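Local coordinates for E3 ubiquitin-protein ligase HERC2 (Homo sapiens, PDB 4L1M), which probably transfers ubiquitin to target proteins as a HECT-type E3 ligase, the part here being its first RCC1-like beta-propeller domain, at residues L305-I314 / A325-W335; D315-L326 / I365-F376. All blocks are in the same frame, centred on the assembly; numbering follows the deposited sequence.

Interaction 1. Residues L305-I314 / A325-W335; sequences LEGLQGKKVI and ALTEDSEVHSW
Lys311 runs past Thr327 to reach Glu331, with a greasy shaft and a charged tip suited to a partly exposed place. Its CB rests on Thr327 CG2 (4.0 Å). After a bend at chi2 (-67°), CD and CE both pass close to Glu331 OE2, and a second bend at chi4 (93°) turns Lys311 NZ onto that oxygen's syn lone pair, a salt bridge of 2.6 Å to Glu331 OE2. Glu331 OE2 also accepts from His333 NE2 at 3.0 Å, in the imidazole plane but from above the carboxylate plane. Two donors thus grip one oxygen; they probably favour its charged form, and the histidine bond helps fix the rotation of its ring. Deeper in, Leu308 CD2 lies 3.6 Å from His333 ND1, while CD1 meets Ala325 and Trp335. Leu305 CD2 sits over one face of the indole, a CH-pi contact; Trp335 NE1 is bonded to Arg290 O. Val313 and Thr327 form a non-hydrogen-bonded antiparallel pair, flanked by Ile314 N to Leu326 O and Glu328 N to Lys312 O. Residues 305-312 lead from strand 302-304 of one propeller blade into strand 313-318 of the next, and Leu305, Leu308 and Val313 also pack on Val280 of strand 280-284.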
loop_
_atom_site.group_PDB
_atom_site.type_symbol
_atom_site.label_atom_id
_atom_site.label_comp_id
_atom_site.label_asym_id
_atom_site.label_seq_id
_atom_site.Cartn_x
_atom_site.Cartn_y
_atom_site.Cartn_z
ATOM N N LEU A 305 8.311 -11.635 -12.616
ATOM C CA LEU A 305 9.234 -10.518 -12.850
ATOM C C LEU A 305 10.683 -11.031 -12.883
ATOM O O LEU A 305 11.327 -11.187 -11.849
ATOM C CB LEU A 305 9.006 -9.468 -11.766
ATOM C CG LEU A 305 9.592 -8.081 -11.960
ATOM C CD1 LEU A 305 9.162 -7.481 -13.277
ATOM C CD2 LEU A 305 9.144 -7.176 -10.834
ATOM N N GLU A 306 11.171 -11.327 -14.089
ATOM C CA GLU A 306 12.441 -12.057 -14.272
ATOM C C GLU A 306 13.644 -11.296 -13.697
ATOM O O GLU A 306 14.568 -11.899 -13.149
ATOM C CB GLU A 306 12.693 -12.428 -15.755
ATOM C CG GLU A 306 11.805 -13.550 -16.343
ATOM C CD GLU A 306 12.220 -14.013 -17.754
ATOM N N GLY A 307 13.614 -9.972 -13.777
ATOM C CA GLY A 307 14.726 -9.161 -13.262
ATOM C C GLY A 307 15.076 -9.358 -11.781
ATOM O O GLY A 307 16.132 -8.937 -11.349
ATOM N N LEU A 308 14.162 -9.955 -11.008
ATOM C CA LEU A 308 14.370 -10.233 -9.587
ATOM C C LEU A 308 14.583 -11.721 -9.252
ATOM O O LEU A 308 14.851 -12.046 -8.102
ATOM C CB LEU A 308 13.195 -9.692 -8.766
ATOM C CG LEU A 308 12.916 -8.187 -8.862
ATOM C CD1 LEU A 308 11.672 -7.797 -8.065
ATOM C CD2 LEU A 308 14.096 -7.350 -8.395
ATOM N N GLN A 309 14.441 -12.617 -10.229
ATOM C CA GLN A 309 14.804 -14.019 -10.006
ATOM C C GLN A 309 16.249 -14.063 -9.517
ATOM O O GLN A 309 17.076 -13.264 -9.946
ATOM C CB GLN A 309 14.658 -14.860 -11.281
ATOM N N GLY A 310 16.533 -14.975 -8.599
ATOM C CA GLY A 310 17.826 -15.013 -7.932
ATOM C C GLY A 310 17.813 -14.272 -6.606
ATOM O O GLY A 310 18.544 -14.629 -5.689
ATOM N N LYS A 311 16.983 -13.243 -6.497
ATOM C CA LYS A 311 16.864 -12.507 -5.258
ATOM C C LYS A 311 15.622 -12.982 -4.530
ATOM O O LYS A 311 14.625 -13.330 -5.138
ATOM C CB LYS A 311 16.807 -11.004 -5.526
ATOM C CG LYS A 311 17.973 -10.489 -6.377
ATOM C CD LYS A 311 19.316 -10.578 -5.650
ATOM C CE LYS A 311 20.494 -10.269 -6.584
ATOM N NZ LYS A 311 20.947 -8.848 -6.599
ATOM N N LYS A 312 15.710 -13.018 -3.211
ATOM C CA LYS A 312 14.583 -13.371 -2.371
ATOM C C LYS A 312 13.930 -12.082 -1.839
ATOM O O LYS A 312 14.416 -11.467 -0.905
ATOM C CB LYS A 312 15.049 -14.265 -1.214
ATOM C CG LYS A 312 13.914 -15.094 -0.654
ATOM C CD LYS A 312 13.908 -15.191 0.851
ATOM C CE LYS A 312 12.472 -15.253 1.375
ATOM N NZ LYS A 312 12.436 -15.826 2.750
ATOM N N VAL A 313 12.832 -11.683 -2.448
ATOM C CA VAL A 313 12.186 -10.425 -2.106
ATOM C C VAL A 313 11.301 -10.604 -0.881
ATOM O O VAL A 313 10.523 -11.565 -0.805
ATOM C CB VAL A 313 11.339 -9.923 -3.277
ATOM C CG1 VAL A 313 10.597 -8.661 -2.897
ATOM C CG2 VAL A 313 12.218 -9.687 -4.482
ATOM N N ILE A 314 11.429 -9.690 0.082
ATOM C CA ILE A 314 10.641 -9.766 1.323
ATOM C C ILE A 314 9.582 -8.682 1.431
ATOM O O ILE A 314 8.691 -8.795 2.252
ATOM C CB ILE A 314 11.531 -9.774 2.600
ATOM C CG1 ILE A 314 12.229 -8.416 2.832
ATOM C CG2 ILE A 314 12.537 -10.923 2.525
ATOM C CD1 ILE A 314 13.028 -8.367 4.112
ATOM N N ALA A 325 11.446 -2.809 -4.300
ATOM C CA ALA A 325 11.471 -4.137 -3.710
ATOM C C ALA A 325 12.658 -4.301 -2.773
ATOM O O ALA A 325 13.791 -3.947 -3.122
ATOM C CB ALA A 325 11.526 -5.176 -4.791
ATOM N N LEU A 326 12.390 -4.796 -1.574
ATOM C CA LEU A 326 13.434 -5.051 -0.590
ATOM C C LEU A 326 13.731 -6.554 -0.550
ATOM O O LEU A 326 12.803 -7.370 -0.509
ATOM C CB LEU A 326 12.958 -4.570 0.776
ATOM C CG LEU A 326 13.894 -4.790 1.967
ATOM C CD1 LEU A 326 15.173 -3.997 1.799
ATOM C CD2 LEU A 326 13.163 -4.368 3.235
ATOM N N THR A 327 15.002 -6.912 -0.578
ATOM C CA THR A 327 15.401 -8.312 -0.526
ATOM C C THR A 327 15.835 -8.728 0.874
ATOM O O THR A 327 16.200 -7.888 1.712
ATOM C CB THR A 327 16.567 -8.613 -1.489
ATOM O OG1 THR A 327 17.773 -8.022 -0.997
ATOM C CG2 THR A 327 16.274 -8.081 -2.878
ATOM N N GLU A 328 15.785 -10.034 1.110
ATOM C CA GLU A 328 16.255 -10.680 2.354
ATOM C C GLU A 328 17.652 -10.206 2.774
ATOM O O GLU A 328 17.881 -9.932 3.932
ATOM C CB GLU A 328 16.220 -12.206 2.157
ATOM C CG GLU A 328 16.949 -13.062 3.183
ATOM C CD GLU A 328 16.900 -14.551 2.817
ATOM O OE1 GLU A 328 16.901 -14.919 1.618
ATOM O OE2 GLU A 328 16.878 -15.375 3.741
ATOM N N ASP A 329 18.549 -10.067 1.797
ATOM C CA ASP A 329 19.918 -9.584 2.026
ATOM C C ASP A 329 20.034 -8.056 1.918
ATOM O O ASP A 329 21.112 -7.528 1.675
ATOM C CB ASP A 329 20.901 -10.260 1.048
ATOM C CG ASP A 329 20.664 -9.850 -0.435
ATOM O OD1 ASP A 329 19.541 -10.058 -0.975
ATOM O OD2 ASP A 329 21.622 -9.335 -1.056
ATOM N N SER A 330 18.911 -7.356 2.067
ATOM C CA SER A 330 18.897 -5.910 2.284
ATOM C C SER A 330 19.193 -5.016 1.048
ATOM O O SER A 330 19.518 -3.829 1.207
ATOM C CB SER A 330 19.853 -5.561 3.440
ATOM O OG SER A 330 19.568 -4.269 3.943
ATOM N N GLU A 331 19.114 -5.570 -0.158
ATOM C CA GLU A 331 19.230 -4.754 -1.372
ATOM C C GLU A 331 17.886 -4.107 -1.656
ATOM O O GLU A 331 16.840 -4.707 -1.401
ATOM C CB GLU A 331 19.616 -5.597 -2.592
ATOM C CG GLU A 331 20.992 -6.223 -2.563
ATOM C CD GLU A 331 21.295 -7.070 -3.794
ATOM O OE1 GLU A 331 22.475 -7.257 -4.120
ATOM O OE2 GLU A 331 20.366 -7.558 -4.448
ATOM N N VAL A 332 17.912 -2.906 -2.219
ATOM C CA VAL A 332 16.680 -2.218 -2.606
ATOM C C VAL A 332 16.654 -1.996 -4.115
ATOM O O VAL A 332 17.437 -1.215 -4.651
ATOM C CB VAL A 332 16.553 -0.862 -1.884
ATOM C CG1 VAL A 332 15.206 -0.222 -2.174
ATOM C CG2 VAL A 332 16.746 -1.046 -0.383
ATOM N N HIS A 333 15.740 -2.683 -4.797
ATOM C CA HIS A 333 15.598 -2.609 -6.266
ATOM C C HIS A 333 14.439 -1.693 -6.619
ATOM O O HIS A 333 13.482 -1.576 -5.869
ATOM C CB HIS A 333 15.323 -3.996 -6.807
ATOM C CG HIS A 333 16.474 -4.942 -6.645
ATOM N ND1 HIS A 333 17.134 -5.494 -7.722
ATOM C CD2 HIS A 333 17.088 -5.432 -5.537
ATOM C CE1 HIS A 333 18.108 -6.273 -7.288
ATOM N NE2 HIS A 333 18.105 -6.253 -5.966
ATOM N N SER A 334 14.513 -1.047 -7.767
ATOM C CA SER A 334 13.382 -0.246 -8.232
ATOM C C SER A 334 13.206 -0.363 -9.741
ATOM O O SER A 334 14.115 -0.765 -10.448
ATOM C CB SER A 334 13.575 1.216 -7.860
ATOM O OG SER A 334 14.513 1.840 -8.723
ATOM N N TRP A 335 12.030 0.009 -10.214
ATOM C CA TRP A 335 11.729 0.064 -11.654
ATOM C C TRP A 335 10.504 0.927 -11.886
ATOM O O TRP A 335 9.766 1.239 -10.949
ATOM C CB TRP A 335 11.472 -1.344 -12.227
ATOM C CG TRP A 335 10.215 -1.957 -11.729
ATOM C CD1 TRP A 335 9.008 -1.872 -12.299
ATOM C CD2 TRP A 335 10.055 -2.749 -10.555
ATOM N NE1 TRP A 335 8.083 -2.573 -11.570
ATOM C CE2 TRP A 335 8.712 -3.125 -10.489
ATOM C CE3 TRP A 335 10.927 -3.203 -9.564
ATOM C CZ2 TRP A 335 8.203 -3.917 -9.464
ATOM C CZ3 TRP A 335 10.415 -3.994 -8.541
ATOM C CH2 TRP A 335 9.059 -4.330 -8.499
#

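Interaction 2. Residues D315-L326 / I365-F376; sequences DVAAGSTHCLAL and IVGIACGPAQSF
Ile368 is driven into the hairpin 315-326, where its CD1 lies 3.9 Å from Leu324 CB and also touches Leu326 CB and Ala317 CB. With chi1 at 46°, CG1 stands between the backbone N and the carbonyl carbon, which aims the long branch at the hairpin. A beta-branched isoleucine, with a long arm and a short one, fills the hairpin's face: CD1 reaches residues of both strands while CG2 packs beside Leu324 CD1. Cys370, two residues on, adds a smaller plug: SG is 3.7 Å from Leu324 CG and 3.9 Å from Ala317 CB. The small Ala317 allows the strands to approach, its CB lying against Ala369 CA. At one end Leu326 CD1 meets Ile365 CG2 at 4.0 Å. At the other, Gly319, lacking a side chain, lets its CA come 3.5 Å from Gly371 O, a CA-H...O contact.

Polar groups gather farther out. His322 NE2 and Ser375 OG share a hydrogen bond of 2.8 Å in which either may be the donor, and the ring turns its edge toward the carbonyls of Gly371 and Gln374. Ser320 OG lies 3.6 Å from Pro372 CB while bonding to Asp105, and Asp315, alongside Ile368, makes a salt bridge to Arg265.

Strands 315-318 and 365-370 run nearly parallel, 19° apart. Strand 313-318 begins one four-stranded blade; strand 365-370 edges the next, where 374-379 pairs with N-terminal strand 27-31, closing the ring as in other propellers. Val316 and Cys323 turn the other way, onto strand 270-275.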
loop_
_atom_site.group_PDB
_atom_site.type_symbol
_atom_site.label_atom_id
_atom_site.label_comp_id
_atom_site.label_asym_id
_atom_site.label_seq_id
_atom_site.Cartn_x
_atom_site.Cartn_y
_atom_site.Cartn_z
ATOM N N ASP A 315 9.683 -7.632 0.628
ATOM C CA ASP A 315 8.599 -6.656 0.520
ATOM C C ASP A 315 8.678 -5.893 -0.803
ATOM O O ASP A 315 9.747 -5.744 -1.403
ATOM C CB ASP A 315 8.621 -5.651 1.701
ATOM C CG ASP A 315 7.351 -4.744 1.760
ATOM O OD1 ASP A 315 6.266 -5.119 1.276
ATOM O OD2 ASP A 315 7.447 -3.638 2.292
ATOM N N VAL A 316 7.522 -5.444 -1.257
ATOM C CA VAL A 316 7.402 -4.616 -2.442
ATOM C C VAL A 316 6.522 -3.445 -2.081
ATOM O O VAL A 316 5.536 -3.610 -1.402
ATOM C CB VAL A 316 6.725 -5.373 -3.615
ATOM C CG1 VAL A 316 6.380 -4.404 -4.742
ATOM C CG2 VAL A 316 7.633 -6.477 -4.130
ATOM N N ALA A 317 6.891 -2.261 -2.553
ATOM C CA ALA A 317 6.109 -1.045 -2.313
ATOM C C ALA A 317 5.798 -0.445 -3.679
ATOM O O ALA A 317 6.698 -0.167 -4.452
ATOM C CB ALA A 317 6.890 -0.085 -1.459
ATOM N N ALA A 318 4.515 -0.305 -3.972
ATOM C CA ALA A 318 4.057 0.179 -5.263
ATOM C C ALA A 318 3.566 1.589 -5.102
ATOM O O ALA A 318 2.635 1.811 -4.378
ATOM C CB ALA A 318 2.933 -0.702 -5.781
ATOM N N GLY A 319 4.226 2.540 -5.754
ATOM C CA GLY A 319 3.738 3.907 -5.859
ATOM C C GLY A 319 2.722 3.935 -6.976
ATOM O O GLY A 319 2.214 2.893 -7.355
ATOM N N SER A 320 2.417 5.104 -7.520
ATOM C CA SER A 320 1.450 5.188 -8.627
ATOM C C SER A 320 1.965 4.464 -9.866
ATOM O O SER A 320 1.311 3.545 -10.368
ATOM C CB SER A 320 1.165 6.631 -8.962
ATOM O OG SER A 320 0.581 7.253 -7.841
ATOM N N THR A 321 3.144 4.855 -10.339
ATOM C CA THR A 321 3.727 4.277 -11.534
ATOM C C THR A 321 5.189 3.809 -11.363
ATOM O O THR A 321 5.896 3.652 -12.349
ATOM C CB THR A 321 3.637 5.268 -12.701
ATOM O OG1 THR A 321 4.355 6.449 -12.382
ATOM C CG2 THR A 321 2.190 5.635 -12.985
ATOM N N HIS A 322 5.626 3.588 -10.117
ATOM C CA HIS A 322 6.960 3.046 -9.838
ATOM C C HIS A 322 6.913 2.166 -8.602
ATOM O O HIS A 322 5.958 2.235 -7.844
ATOM C CB HIS A 322 7.990 4.149 -9.668
ATOM C CG HIS A 322 8.002 4.787 -8.314
ATOM N ND1 HIS A 322 7.066 5.713 -7.920
ATOM C CD2 HIS A 322 8.874 4.679 -7.282
ATOM C CE1 HIS A 322 7.339 6.132 -6.700
ATOM N NE2 HIS A 322 8.437 5.525 -6.291
ATOM N N CYS A 323 7.917 1.313 -8.427
ATOM C CA CYS A 323 7.939 0.363 -7.320
ATOM C C CYS A 323 9.310 0.236 -6.733
ATOM O O CYS A 323 10.292 0.500 -7.405
ATOM C CB CYS A 323 7.564 -1.031 -7.790
ATOM S SG CYS A 323 5.907 -1.201 -8.414
ATOM N N LEU A 324 9.341 -0.184 -5.472
ATOM C CA LEU A 324 10.545 -0.622 -4.793
ATOM C C LEU A 324 10.348 -2.062 -4.333
ATOM O O LEU A 324 9.231 -2.471 -4.021
ATOM C CB LEU A 324 10.843 0.211 -3.553
ATOM C CG LEU A 324 11.107 1.713 -3.646
ATOM C CD1 LEU A 324 11.866 2.191 -2.416
ATOM C CD2 LEU A 324 11.874 2.093 -4.899
ATOM N N ALA A 325 11.446 -2.809 -4.300
ATOM C CA ALA A 325 11.471 -4.137 -3.710
ATOM C C ALA A 325 12.658 -4.301 -2.773
ATOM O O ALA A 325 13.791 -3.947 -3.122
ATOM C CB ALA A 325 11.526 -5.176 -4.791
ATOM N N LEU A 326 12.390 -4.796 -1.574
ATOM C CA LEU A 326 13.434 -5.051 -0.590
ATOM C C LEU A 326 13.731 -6.554 -0.550
ATOM O O LEU A 326 12.803 -7.370 -0.509
ATOM C CB LEU A 326 12.958 -4.570 0.776
ATOM C CG LEU A 326 13.894 -4.790 1.967
ATOM C CD1 LEU A 326 15.173 -3.997 1.799
ATOM C CD2 LEU A 326 13.163 -4.368 3.235
ATOM N N ILE A 365 18.622 -1.818 5.403
ATOM C CA ILE A 365 17.264 -1.316 5.233
ATOM C C ILE A 365 16.281 -2.409 5.623
ATOM O O ILE A 365 16.473 -3.579 5.276
ATOM C CB ILE A 365 16.952 -0.939 3.769
ATOM C CG1 ILE A 365 17.897 0.150 3.269
ATOM C CG2 ILE A 365 15.491 -0.499 3.608
ATOM C CD1 ILE A 365 17.919 1.403 4.097
ATOM N N VAL A 366 15.226 -2.011 6.330
ATOM C CA VAL A 366 14.170 -2.929 6.736
ATOM C C VAL A 366 12.801 -2.492 6.270
ATOM O O VAL A 366 11.867 -3.285 6.304
ATOM C CB VAL A 366 14.150 -3.133 8.273
ATOM C CG1 VAL A 366 15.513 -3.613 8.756
ATOM C CG2 VAL A 366 13.756 -1.852 9.018
ATOM N N GLY A 367 12.662 -1.249 5.824
ATOM C CA GLY A 367 11.361 -0.776 5.346
ATOM C C GLY A 367 11.471 0.075 4.108
ATOM O O GLY A 367 12.472 0.772 3.902
ATOM N N ILE A 368 10.443 -0.006 3.271
ATOM C CA ILE A 368 10.352 0.822 2.070
ATOM C C ILE A 368 8.946 1.341 1.908
ATOM O O ILE A 368 8.010 0.745 2.411
ATOM C CB ILE A 368 10.745 0.034 0.818
ATOM C CG1 ILE A 368 10.052 -1.341 0.817
ATOM C CG2 ILE A 368 12.261 -0.108 0.760
ATOM C CD1 ILE A 368 10.206 -2.114 -0.480
ATOM N N ALA A 369 8.789 2.440 1.188
ATOM C CA ALA A 369 7.458 3.010 0.935
ATOM C C ALA A 369 7.501 3.919 -0.275
ATOM O O ALA A 369 8.524 4.555 -0.502
ATOM C CB ALA A 369 6.982 3.787 2.143
ATOM N N CYS A 370 6.395 3.992 -1.038
ATOM C CA CYS A 370 6.313 4.879 -2.223
ATOM C C CYS A 370 5.103 5.799 -2.222
ATOM O O CYS A 370 4.006 5.370 -1.964
ATOM C CB CYS A 370 6.256 4.049 -3.503
ATOM S SG CYS A 370 7.679 2.978 -3.738
ATOM N N GLY A 371 5.323 7.064 -2.545
ATOM C CA GLY A 371 4.248 7.995 -2.860
ATOM C C GLY A 371 4.051 8.035 -4.367
ATOM O O GLY A 371 4.568 7.174 -5.101
ATOM N N PRO A 372 3.298 9.017 -4.848
ATOM C CA PRO A 372 3.109 9.126 -6.285
ATOM C C PRO A 372 4.378 9.545 -7.056
ATOM O O PRO A 372 4.535 9.184 -8.205
ATOM C CB PRO A 372 2.021 10.189 -6.401
ATOM C CG PRO A 372 2.189 11.025 -5.189
ATOM C CD PRO A 372 2.588 10.073 -4.113
ATOM N N ALA A 373 5.255 10.321 -6.441
ATOM C CA ALA A 373 6.512 10.723 -7.099
ATOM C C ALA A 373 7.693 10.651 -6.121
ATOM O O ALA A 373 8.678 11.386 -6.253
ATOM C CB ALA A 373 6.357 12.118 -7.661
ATOM N N GLN A 374 7.563 9.777 -5.117
ATOM C CA GLN A 374 8.472 9.739 -3.971
ATOM C C GLN A 374 8.762 8.318 -3.553
ATOM O O GLN A 374 7.953 7.422 -3.768
ATOM C CB GLN A 374 7.857 10.444 -2.767
ATOM C CG GLN A 374 7.575 11.915 -2.970
ATOM C CD GLN A 374 6.240 12.199 -3.620
ATOM O OE1 GLN A 374 5.397 11.309 -3.779
ATOM N NE2 GLN A 374 6.053 13.450 -4.033
ATOM N N SER A 375 9.935 8.125 -2.953
ATOM C CA SER A 375 10.335 6.830 -2.434
ATOM C C SER A 375 11.096 7.026 -1.157
ATOM O O SER A 375 11.878 7.968 -1.027
ATOM C CB SER A 375 11.206 6.081 -3.452
ATOM O OG SER A 375 10.722 6.228 -4.784
ATOM N N PHE A 376 10.851 6.150 -0.199
ATOM C CA PHE A 376 11.541 6.183 1.088
ATOM C C PHE A 376 12.044 4.801 1.467
ATOM O O PHE A 376 11.449 3.790 1.103
ATOM C CB PHE A 376 10.609 6.654 2.184
ATOM C CG PHE A 376 10.034 8.016 1.956
ATOM C CD1 PHE A 376 10.678 9.143 2.435
ATOM C CD2 PHE A 376 8.828 8.171 1.277
ATOM C CE1 PHE A 376 10.140 10.408 2.242
ATOM C CE2 PHE A 376 8.288 9.435 1.083
ATOM C CZ PHE A 376 8.949 10.554 1.571
#

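In the fold
Both interactions use strands 313-318 and 322-327, and they share Ala325 and Leu326. Interaction 1 works within that blade and at its entry, its centre about 18 Å from the centre of the chain, mixing sheet hydrogen bonds and a tryptophan-leucine cluster with a charged network toward the surface. Interaction 2, its centre about 9 Å from the centre of the chain, is more deeply buried and joins the blade to the next through aliphatic packing, sulfur and one imidazole-hydroxyl bond. The strand pair therefore offers different faces to each: Ala325 points into interaction 1, whereas Leu324 points into interaction 2. Leu326 serves both, meeting Ile314 in one and Ile365 and Ile368 in the other.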